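Homoserine dehydrogenase (Staphylococcus aureus M1064, PDB 4PG7) catalyses the NAD(P)-dependent interconversion of aspartate semialdehyde and homoserine, an oxidoreductase step of the aspartic acid pathway. Local coordinates at residues N183-K188 with R246-V251; E198-A203 with G207-D212; Y264-I269 with K439-E444. One frame throughout, in Å; residues are numbered along the deposited sequence.

Contact 1: N183-K188 with R246-V251; sequences NFILSK and RGISGV. With LYS (lysine), chain K.
I185 and L186, adjacent residues on helix 180-192, press against I248 and V251 of the loop 246-251 mainly through methyl groups. The backbones stand well apart, with CA of L186 8.1 Å from CA of I248, so side chains do all the bridging.

Three apolar pairs carry the contact. I248 supplies two of its branches. Its chi1 of 61° sets CG1 between the backbone N and the carbonyl carbon, which sends CD1 to within 3.7 Å of I185 CG2 while CG2 stays 3.9 Å from L186 CD1. L186 works as a fork: with CD1 spent on I248, its other methyl, CD2, meets V251 CG1 at 3.9 Å, the two side chains crossing at about a right angle. These separations are ordinary van der Waals distances, close but unstrained.

Backbone geometry explains how I248 and V251 come to share one face. A type I beta turn runs from I248 to V251, closed by V251 N donating to I248 O at 3.0 Å, and both side chains leave it toward the helix.

On its far side the loop borders the bound lysine. The ligand NZ sits over one face of the R246 guanidinium, 3.3 Å above the plane and offset toward the rim; R246 NE lies 3.5 Å from the ligand NZ. R246 is held in part by NH1, which donates to V440 O. G250 borders the ligand with backbone only.

Since no hydrogen bond joins helix to loop, the buried interface is held by dispersion and exclusion of water, and the loop is two-sided: an oily side on the helix, and a polar side that helps to line the lysine pocket.

Contact 2: E198-A203 with G207-D212; sequences EALDEA and GFAEAD
A203 O, near the end of helix 196-205, accepts hydrogen bonds from A209 N and, weakly, from F208 N in the loop that follows. The stronger bond comes from A209 N, 3.1 Å from A203 O with an N-H...O angle of 169°; although nearly straight at the hydrogen, it reaches the oxygen from above the carbonyl plane, 72° out of it. F208 N lies closer to A203 O, at 2.9 Å, yet its N-H points poorly at the oxygen, which makes that bond weak. F208 CB also rests 3.8 Å from A203 O, adding an apolar neighbour to the carbonyl.

The chain can fold back like this because G207 is the first residue to leave helical geometry. Its positive phi of 96°, together with two bonds back into the last helical turn, identifies a Schellman motif, a classic C-terminal helix ending, which reverses the backbone and presents the following amides to that turn.

Small apolar groups then fill the angle between helix and loop. A203 CB packs on A209 CB at 3.9 Å and lies 4.3 Å from F208 CB. From L200, one turn earlier, CD1 reaches A209 CB, 4.0 Å away, so A209 is touched by two helix residues. Beyond the segments, the F208 ring stacks on F184 of helix 180-192, and F208 O is hydrogen-bonded to T181 OG1 of that same helix.

Contact 3: Y264-I269 with K439-E444; sequences YKIKLI and KVYPVE. With LYS (lysine), chain K.
Two first torsions aim Y264 and V443 at each other: Y264 has CG anti to its carbonyl carbon (chi1 -60°), which turns the ring toward strand 436-444, and V443 has CG1 anti to its amide nitrogen (chi1 177°), which points that methyl at the ring. The side chains cross at about a right angle, and V443 CG1 comes obliquely against the tyrosine, 3.3 Å from Y264 CE1 and 3.8 Å from Y264 CZ. The first of these is tight for a methyl on an aromatic carbon. E444 O approaches the same ring at its edge, near the plane, 4.3 Å from Y264 CE1.

Further along, the touch is lighter. I266 CD1 lies 4.4 Å from Y441 CE2, again oblique to the ring. The hydroxyl of Y441 accepts a hydrogen bond from K439 NZ (N to O 3.1 Å), and that ammonium also forms a salt bridge with D255, an arrangement that fixes the far end of K439. Beyond CG its chain is extended, and it runs beside the bound lysine, with K439 CD 3.5 Å from the ligand's CD: an aliphatic flank of the pocket.

No hydrogen bond joins the two strands, whose segment axes approach to 8.9 Å at 122°. The contact ties strand 264-275 to strand 436-444 of the C-terminal domain, probably the enzyme's ACT domain, within one mixed sheet: strand 278-289 pairs with both, antiparallel to 264-275 and parallel to 436-444. Strand 436-444 also pairs with strand 375-382, while helix 253-262 lends D255, I256 and A259 to cover I266.

In the fold
Contacts 1 and 2 are neighbours, their centres 11 Å apart, joined by the successive helices 180-192 and 196-205: I185 O lies 3.7 Å from A199 CB, and I185 CD1 3.8 Å from L200 CD1. Contact 3 is equally near contact 1, also 11 Å between centres; R246 O is 3.5 Å from L268 CD1, and L186 CD1 is 3.5 Å from L268 N. Contacts 1 and 3 both border the lysine pocket, contributing R246 and G250 from one and K439 from the other; T252 and D438 complete it. Contact 2 is remote from the pocket, the L200 side chain about 14 Å from the ligand, and from contact 3, with centres 22 Å and nearest atoms about 11 Å apart.

Contact 1: N183-K188 with R246-V251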
loop_
_atom_site.group_PDB
_atom_site.type_symbol
_atom_site.label_atom_id
_atom_site.label_comp_id
_atom_site.label_asym_id
_atom_site.label_seq_id
_atom_site.Cartn_x
_atom_site.Cartn_y
_atom_site.Cartn_z
ATOM N N ASN A 183 -0.780 18.115 -5.686
ATOM C CA ASN A 183 -1.458 17.815 -4.454
ATOM C C ASN A 183 -1.046 18.774 -3.359
ATOM O O ASN A 183 -1.892 19.223 -2.575
ATOM C CB ASN A 183 -1.201 16.386 -4.010
ATOM C CG ASN A 183 -2.268 15.900 -3.070
ATOM O OD1 ASN A 183 -3.469 16.043 -3.364
ATOM N ND2 ASN A 183 -1.870 15.324 -1.942
ATOM N N PHE A 184 0.237 19.098 -3.299
ATOM C CA PHE A 184 0.731 20.093 -2.328
ATOM C C PHE A 184 -0.004 21.418 -2.489
ATOM O O PHE A 184 -0.456 22.025 -1.516
ATOM C CB PHE A 184 2.237 20.308 -2.473
ATOM C CG PHE A 184 2.803 21.302 -1.480
ATOM C CD1 PHE A 184 3.298 20.885 -0.256
ATOM C CD2 PHE A 184 2.803 22.658 -1.759
ATOM C CE1 PHE A 184 3.795 21.816 0.687
ATOM C CE2 PHE A 184 3.289 23.587 -0.842
ATOM C CZ PHE A 184 3.775 23.161 0.390
ATOM N N ILE A 185 -0.141 21.861 -3.736
ATOM C CA ILE A 185 -0.790 23.135 -4.012
ATOM C C ILE A 185 -2.239 23.111 -3.569
ATOM O O ILE A 185 -2.723 24.058 -2.919
ATOM C CB ILE A 185 -0.656 23.486 -5.512
ATOM C CG1 ILE A 185 0.794 23.855 -5.812
ATOM C CG2 ILE A 185 -1.581 24.630 -5.898
ATOM C CD1 ILE A 185 1.175 23.844 -7.277
ATOM N N LEU A 186 -2.961 22.032 -3.920
ATOM C CA LEU A 186 -4.370 21.935 -3.511
ATOM C C LEU A 186 -4.534 21.899 -1.976
ATOM O O LEU A 186 -5.467 22.486 -1.439
ATOM C CB LEU A 186 -5.054 20.751 -4.174
ATOM C CG LEU A 186 -5.254 20.855 -5.692
ATOM C CD1 LEU A 186 -5.812 19.559 -6.244
ATOM C CD2 LEU A 186 -6.166 21.997 -6.037
ATOM N N SER A 187 -3.637 21.199 -1.290
ATOM C CA SER A 187 -3.642 21.164 0.178
ATOM C C SER A 187 -3.418 22.554 0.771
ATOM O O SER A 187 -4.083 22.948 1.710
ATOM C CB SER A 187 -2.578 20.197 0.703
ATOM O OG SER A 187 -2.912 18.864 0.351
ATOM N N LYS A 188 -2.476 23.289 0.198
ATOM C CA LYS A 188 -2.186 24.648 0.653
ATOM C C LYS A 188 -3.393 25.571 0.472
ATOM O O LYS A 188 -3.763 26.298 1.394
ATOM C CB LYS A 188 -0.989 25.182 -0.121
ATOM C CG LYS A 188 -0.517 26.560 0.318
ATOM C CD LYS A 188 0.197 26.541 1.660
ATOM C CE LYS A 188 1.564 25.881 1.582
ATOM N NZ LYS A 188 2.336 26.146 2.822
ATOM N N ARG A 246 -6.842 17.430 -17.657
ATOM C CA ARG A 246 -7.005 18.815 -17.242
ATOM C C ARG A 246 -6.209 18.998 -15.953
ATOM O O ARG A 246 -6.259 18.148 -15.058
ATOM C CB ARG A 246 -8.486 19.145 -17.004
ATOM C CG ARG A 246 -8.724 20.468 -16.268
ATOM C CD ARG A 246 -10.170 20.633 -15.814
ATOM N NE ARG A 246 -11.069 20.900 -16.924
ATOM C CZ ARG A 246 -12.393 20.733 -16.913
ATOM N NH1 ARG A 246 -13.040 20.256 -15.852
ATOM N NH2 ARG A 246 -13.080 21.022 -18.011
ATOM N N GLY A 247 -5.500 20.110 -15.842
ATOM C CA GLY A 247 -4.663 20.395 -14.689
ATOM C C GLY A 247 -5.433 21.102 -13.605
ATOM O O GLY A 247 -6.655 21.136 -13.650
ATOM N N ILE A 248 -4.696 21.693 -12.663
ATOM C CA ILE A 248 -5.287 22.356 -11.505
ATOM C C ILE A 248 -5.274 23.874 -11.580
ATOM O O ILE A 248 -5.773 24.531 -10.671
ATOM C CB ILE A 248 -4.605 21.932 -10.168
ATOM C CG1 ILE A 248 -3.120 22.285 -10.142
ATOM C CG2 ILE A 248 -4.795 20.443 -9.914
ATOM C CD1 ILE A 248 -2.577 22.393 -8.733
ATOM N N SER A 249 -4.751 24.456 -12.658
ATOM C CA SER A 249 -4.567 25.915 -12.677
ATOM C C SER A 249 -5.888 26.688 -12.678
ATOM O O SER A 249 -5.931 27.860 -12.280
ATOM C CB SER A 249 -3.674 26.354 -13.846
ATOM O OG SER A 249 -4.358 26.252 -15.078
ATOM N N GLY A 250 -6.964 26.023 -13.072
ATOM C CA GLY A 250 -8.312 26.614 -13.025
ATOM C C GLY A 250 -9.119 26.345 -11.751
ATOM O O GLY A 250 -10.221 26.861 -11.596
ATOM N N VAL A 251 -8.570 25.555 -10.812
ATOM C CA VAL A 251 -9.244 25.328 -9.533
ATOM C C VAL A 251 -9.125 26.587 -8.670
ATOM O O VAL A 251 -8.030 27.107 -8.481
ATOM C CB VAL A 251 -8.637 24.111 -8.778
ATOM C CG1 VAL A 251 -9.292 23.917 -7.422
ATOM C CG2 VAL A 251 -8.792 22.845 -9.606
HETATM N N LYS K . -11.771 30.576 -12.769
HETATM C CA LYS K . -11.765 29.766 -14.035
HETATM C C LYS K . -13.116 29.773 -14.743
HETATM O O LYS K . -13.459 28.818 -15.465
HETATM C CB LYS K . -11.352 28.323 -13.739
HETATM C CG LYS K . -10.977 27.526 -14.972
HETATM C CD LYS K . -11.706 26.195 -15.050
HETATM C CE LYS K . -11.394 25.522 -16.367
HETATM N NZ LYS K . -12.078 24.212 -16.536
HETATM O OXT LYS K . -13.873 30.748 -14.619
#

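Contact 2: E198-A203 with G207-D212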
loop_
_atom_site.group_PDB
_atom_site.type_symbol
_atom_site.label_atom_id
_atom_site.label_comp_id
_atom_site.label_asym_id
_atom_site.label_seq_id
_atom_site.Cartn_x
_atom_site.Cartn_y
_atom_site.Cartn_z
ATOM N N GLU A 198 -1.079 32.108 -5.325
ATOM C CA GLU A 198 -0.347 32.218 -4.076
ATOM C C GLU A 198 0.211 30.864 -3.656
ATOM O O GLU A 198 1.354 30.777 -3.218
ATOM C CB GLU A 198 -1.248 32.752 -2.968
ATOM C CG GLU A 198 -1.600 34.224 -3.098
ATOM C CD GLU A 198 -2.747 34.667 -2.178
ATOM O OE1 GLU A 198 -3.437 33.812 -1.566
ATOM O OE2 GLU A 198 -2.993 35.889 -2.086
ATOM N N ALA A 199 -0.586 29.813 -3.828
ATOM C CA ALA A 199 -0.172 28.469 -3.418
ATOM C C ALA A 199 0.948 27.949 -4.300
ATOM O O ALA A 199 1.880 27.320 -3.811
ATOM C CB ALA A 199 -1.359 27.502 -3.438
ATOM N N LEU A 200 0.879 28.225 -5.603
ATOM C CA LEU A 200 1.959 27.840 -6.509
ATOM C C LEU A 200 3.249 28.575 -6.180
ATOM O O LEU A 200 4.326 27.983 -6.169
ATOM C CB LEU A 200 1.574 28.120 -7.966
ATOM C CG LEU A 200 2.670 27.959 -9.014
ATOM C CD1 LEU A 200 3.221 26.536 -9.033
ATOM C CD2 LEU A 200 2.126 28.351 -10.384
ATOM N N ASP A 201 3.165 29.873 -5.933
ATOM C CA ASP A 201 4.384 30.615 -5.561
ATOM C C ASP A 201 4.994 30.033 -4.283
ATOM O O ASP A 201 6.223 29.924 -4.156
ATOM C CB ASP A 201 4.080 32.102 -5.380
ATOM C CG ASP A 201 3.854 32.825 -6.720
ATOM O OD1 ASP A 201 4.162 32.276 -7.812
ATOM O OD2 ASP A 201 3.399 33.971 -6.671
ATOM N N GLU A 202 4.139 29.691 -3.324
ATOM C CA GLU A 202 4.625 29.113 -2.084
ATOM C C GLU A 202 5.312 27.772 -2.379
ATOM O O GLU A 202 6.400 27.503 -1.857
ATOM C CB GLU A 202 3.500 28.965 -1.050
ATOM C CG GLU A 202 3.975 28.598 0.349
ATOM C CD GLU A 202 5.052 29.559 0.853
ATOM O OE1 GLU A 202 6.176 29.084 1.102
ATOM O OE2 GLU A 202 4.813 30.790 0.927
ATOM N N ALA A 203 4.706 26.946 -3.229
ATOM C CA ALA A 203 5.327 25.671 -3.595
ATOM C C ALA A 203 6.694 25.864 -4.261
ATOM O O ALA A 203 7.623 25.060 -4.041
ATOM C CB ALA A 203 4.428 24.869 -4.508
ATOM N N GLY A 207 10.438 24.579 -2.508
ATOM C CA GLY A 207 11.150 23.512 -3.195
ATOM C C GLY A 207 10.301 22.472 -3.943
ATOM O O GLY A 207 10.840 21.667 -4.680
ATOM N N PHE A 208 8.982 22.504 -3.800
ATOM C CA PHE A 208 8.104 21.497 -4.458
ATOM C C PHE A 208 7.891 21.704 -5.948
ATOM O O PHE A 208 8.066 20.779 -6.757
ATOM C CB PHE A 208 6.784 21.412 -3.715
ATOM C CG PHE A 208 6.963 20.955 -2.318
ATOM C CD1 PHE A 208 7.302 19.638 -2.068
ATOM C CD2 PHE A 208 6.915 21.842 -1.265
ATOM C CE1 PHE A 208 7.524 19.192 -0.783
ATOM C CE2 PHE A 208 7.158 21.410 0.026
ATOM C CZ PHE A 208 7.455 20.080 0.270
ATOM N N ALA A 209 7.576 22.926 -6.335
ATOM C CA ALA A 209 7.372 23.228 -7.733
ATOM C C ALA A 209 8.652 23.790 -8.286
ATOM O O ALA A 209 9.367 24.489 -7.576
ATOM C CB ALA A 209 6.243 24.233 -7.895
ATOM N N GLU A 210 8.895 23.533 -9.571
ATOM C CA GLU A 210 10.001 24.123 -10.303
ATOM C C GLU A 210 9.538 25.411 -10.989
ATOM O O GLU A 210 8.345 25.745 -10.985
ATOM C CB GLU A 210 10.541 23.082 -11.305
ATOM C CG GLU A 210 11.115 21.845 -10.614
ATOM C CD GLU A 210 11.136 20.595 -11.485
ATOM O OE1 GLU A 210 11.174 20.713 -12.727
ATOM O OE2 GLU A 210 11.119 19.480 -10.917
ATOM N N ALA A 211 10.490 26.144 -11.565
ATOM C CA ALA A 211 10.252 27.491 -12.112
ATOM C C ALA A 211 9.227 27.495 -13.223
ATOM O O ALA A 211 8.395 28.408 -13.330
ATOM C CB ALA A 211 11.561 28.074 -12.615
ATOM N N ASP A 212 9.317 26.493 -14.086
ATOM C CA ASP A 212 8.236 26.174 -15.007
ATOM C C ASP A 212 7.580 24.928 -14.412
ATOM O O ASP A 212 8.121 23.828 -14.515
ATOM C CB ASP A 212 8.768 25.911 -16.420
ATOM C CG ASP A 212 7.664 25.583 -17.418
ATOM O OD1 ASP A 212 6.481 25.465 -17.026
ATOM O OD2 ASP A 212 7.977 25.451 -18.615
#

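Contact 3: Y264-I269 with K439-E444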
loop_
_atom_site.group_PDB
_atom_site.type_symbol
_atom_site.label_atom_id
_atom_site.label_comp_id
_atom_site.label_asym_id
_atom_site.label_seq_id
_atom_site.Cartn_x
_atom_site.Cartn_y
_atom_site.Cartn_z
ATOM N N TYR A 264 -16.929 17.457 0.383
ATOM C CA TYR A 264 -15.891 16.959 -0.517
ATOM C C TYR A 264 -14.610 17.782 -0.444
ATOM O O TYR A 264 -14.653 18.979 -0.164
ATOM C CB TYR A 264 -16.363 17.008 -1.976
ATOM C CG TYR A 264 -17.591 16.188 -2.256
ATOM C CD1 TYR A 264 -17.487 14.840 -2.644
ATOM C CD2 TYR A 264 -18.862 16.732 -2.073
ATOM C CE1 TYR A 264 -18.631 14.076 -2.868
ATOM C CE2 TYR A 264 -20.015 15.991 -2.311
ATOM C CZ TYR A 264 -19.899 14.656 -2.696
ATOM O OH TYR A 264 -21.038 13.925 -2.932
ATOM N N LYS A 265 -13.485 17.122 -0.719
ATOM C CA LYS A 265 -12.227 17.771 -1.005
ATOM C C LYS A 265 -12.024 17.770 -2.511
ATOM O O LYS A 265 -12.676 17.011 -3.225
ATOM C CB LYS A 265 -11.087 16.996 -0.359
ATOM C CG LYS A 265 -11.101 17.094 1.155
ATOM C CD LYS A 265 -9.770 16.660 1.699
ATOM C CE LYS A 265 -9.607 17.023 3.152
ATOM N NZ LYS A 265 -8.551 16.161 3.739
ATOM N N ILE A 266 -11.103 18.580 -2.997
ATOM C CA ILE A 266 -10.725 18.540 -4.407
ATOM C C ILE A 266 -9.305 17.988 -4.519
ATOM O O ILE A 266 -8.408 18.461 -3.835
ATOM C CB ILE A 266 -10.854 19.931 -5.047
ATOM C CG1 ILE A 266 -12.309 20.394 -4.980
ATOM C CG2 ILE A 266 -10.411 19.898 -6.512
ATOM C CD1 ILE A 266 -12.631 21.661 -5.725
ATOM N N LYS A 267 -9.107 16.995 -5.369
ATOM C CA LYS A 267 -7.786 16.419 -5.640
ATOM C C LYS A 267 -7.623 16.340 -7.140
ATOM O O LYS A 267 -8.619 16.242 -7.874
ATOM C CB LYS A 267 -7.651 14.990 -5.052
ATOM C CG LYS A 267 -7.997 14.870 -3.566
ATOM C CD LYS A 267 -6.911 15.451 -2.686
ATOM C CE LYS A 267 -7.260 15.293 -1.221
ATOM N NZ LYS A 267 -6.178 15.827 -0.366
ATOM N N LEU A 268 -6.375 16.355 -7.600
ATOM C CA LEU A 268 -6.082 15.997 -8.977
ATOM C C LEU A 268 -5.973 14.483 -9.009
ATOM O O LEU A 268 -5.032 13.912 -8.426
ATOM C CB LEU A 268 -4.803 16.635 -9.479
ATOM C CG LEU A 268 -4.491 16.365 -10.969
ATOM C CD1 LEU A 268 -5.445 17.139 -11.858
ATOM C CD2 LEU A 268 -3.060 16.728 -11.310
ATOM N N ILE A 269 -6.929 13.843 -9.672
ATOM C CA ILE A 269 -7.035 12.383 -9.707
ATOM C C ILE A 269 -6.712 11.835 -11.096
ATOM O O ILE A 269 -7.244 12.314 -12.100
ATOM C CB ILE A 269 -8.440 11.940 -9.330
ATOM C CG1 ILE A 269 -8.773 12.350 -7.874
ATOM C CG2 ILE A 269 -8.647 10.425 -9.509
ATOM C CD1 ILE A 269 -7.954 11.663 -6.833
ATOM N N LYS A 439 -17.911 25.090 -15.497
ATOM C CA LYS A 439 -17.167 23.873 -15.615
ATOM C C LYS A 439 -17.842 22.730 -14.885
ATOM O O LYS A 439 -18.769 22.932 -14.099
ATOM C CB LYS A 439 -15.787 24.074 -15.030
ATOM C CG LYS A 439 -15.795 24.412 -13.563
ATOM C CD LYS A 439 -14.482 25.085 -13.207
ATOM C CE LYS A 439 -14.457 25.546 -11.766
ATOM N NZ LYS A 439 -13.202 26.322 -11.533
ATOM N N VAL A 440 -17.324 21.546 -15.148
ATOM C CA VAL A 440 -17.829 20.317 -14.574
ATOM C C VAL A 440 -16.623 19.535 -14.115
ATOM O O VAL A 440 -15.676 19.328 -14.881
ATOM C CB VAL A 440 -18.635 19.492 -15.612
ATOM C CG1 VAL A 440 -19.090 18.163 -15.030
ATOM C CG2 VAL A 440 -19.844 20.270 -16.101
ATOM N N TYR A 441 -16.656 19.105 -12.860
ATOM C CA TYR A 441 -15.651 18.187 -12.332
ATOM C C TYR A 441 -16.340 16.865 -11.983
ATOM O O TYR A 441 -17.473 16.871 -11.506
ATOM C CB TYR A 441 -15.022 18.736 -11.070
ATOM C CG TYR A 441 -14.229 20.010 -11.176
ATOM C CD1 TYR A 441 -13.661 20.431 -12.363
ATOM C CD2 TYR A 441 -13.973 20.762 -10.039
ATOM C CE1 TYR A 441 -12.914 21.599 -12.425
ATOM C CE2 TYR A 441 -13.217 21.925 -10.095
ATOM C CZ TYR A 441 -12.678 22.325 -11.278
ATOM O OH TYR A 441 -11.907 23.477 -11.316
ATOM N N PRO A 442 -15.655 15.732 -12.194
ATOM C CA PRO A 442 -16.203 14.470 -11.684
ATOM C C PRO A 442 -16.208 14.453 -10.174
ATOM O O PRO A 442 -15.459 15.200 -9.536
ATOM C CB PRO A 442 -15.241 13.388 -12.223
ATOM C CG PRO A 442 -14.030 14.107 -12.639
ATOM C CD PRO A 442 -14.381 15.548 -12.902
ATOM N N VAL A 443 -17.073 13.614 -9.616
ATOM C CA VAL A 443 -17.204 13.438 -8.182
ATOM C C VAL A 443 -17.038 11.967 -7.897
ATOM O O VAL A 443 -17.705 11.130 -8.534
ATOM C CB VAL A 443 -18.572 13.924 -7.667
ATOM C CG1 VAL A 443 -18.716 13.666 -6.187
ATOM C CG2 VAL A 443 -18.777 15.401 -7.985
ATOM N N GLU A 444 -16.127 11.646 -6.977
ATOM C CA GLU A 444 -15.837 10.265 -6.602
ATOM C C GLU A 444 -16.041 10.024 -5.117
ATOM O O GLU A 444 -16.112 10.961 -4.304
ATOM C CB GLU A 444 -14.403 9.895 -6.952
ATOM C CG GLU A 444 -14.142 9.730 -8.437
ATOM C CD GLU A 444 -14.720 8.453 -9.035
ATOM O OE1 GLU A 444 -15.346 7.660 -8.313
ATOM O OE2 GLU A 444 -14.541 8.261 -10.251
HETATM N N LYS K . -11.771 30.576 -12.769
HETATM C CA LYS K . -11.765 29.766 -14.035
HETATM C C LYS K . -13.116 29.773 -14.743
HETATM O O LYS K . -13.459 28.818 -15.465
HETATM C CB LYS K . -11.352 28.323 -13.739
HETATM C CG LYS K . -10.977 27.526 -14.972
HETATM C CD LYS K . -11.706 26.195 -15.050
HETATM C CE LYS K . -11.394 25.522 -16.367
HETATM N NZ LYS K . -12.078 24.212 -16.536
HETATM O OXT LYS K . -13.873 30.748 -14.619
#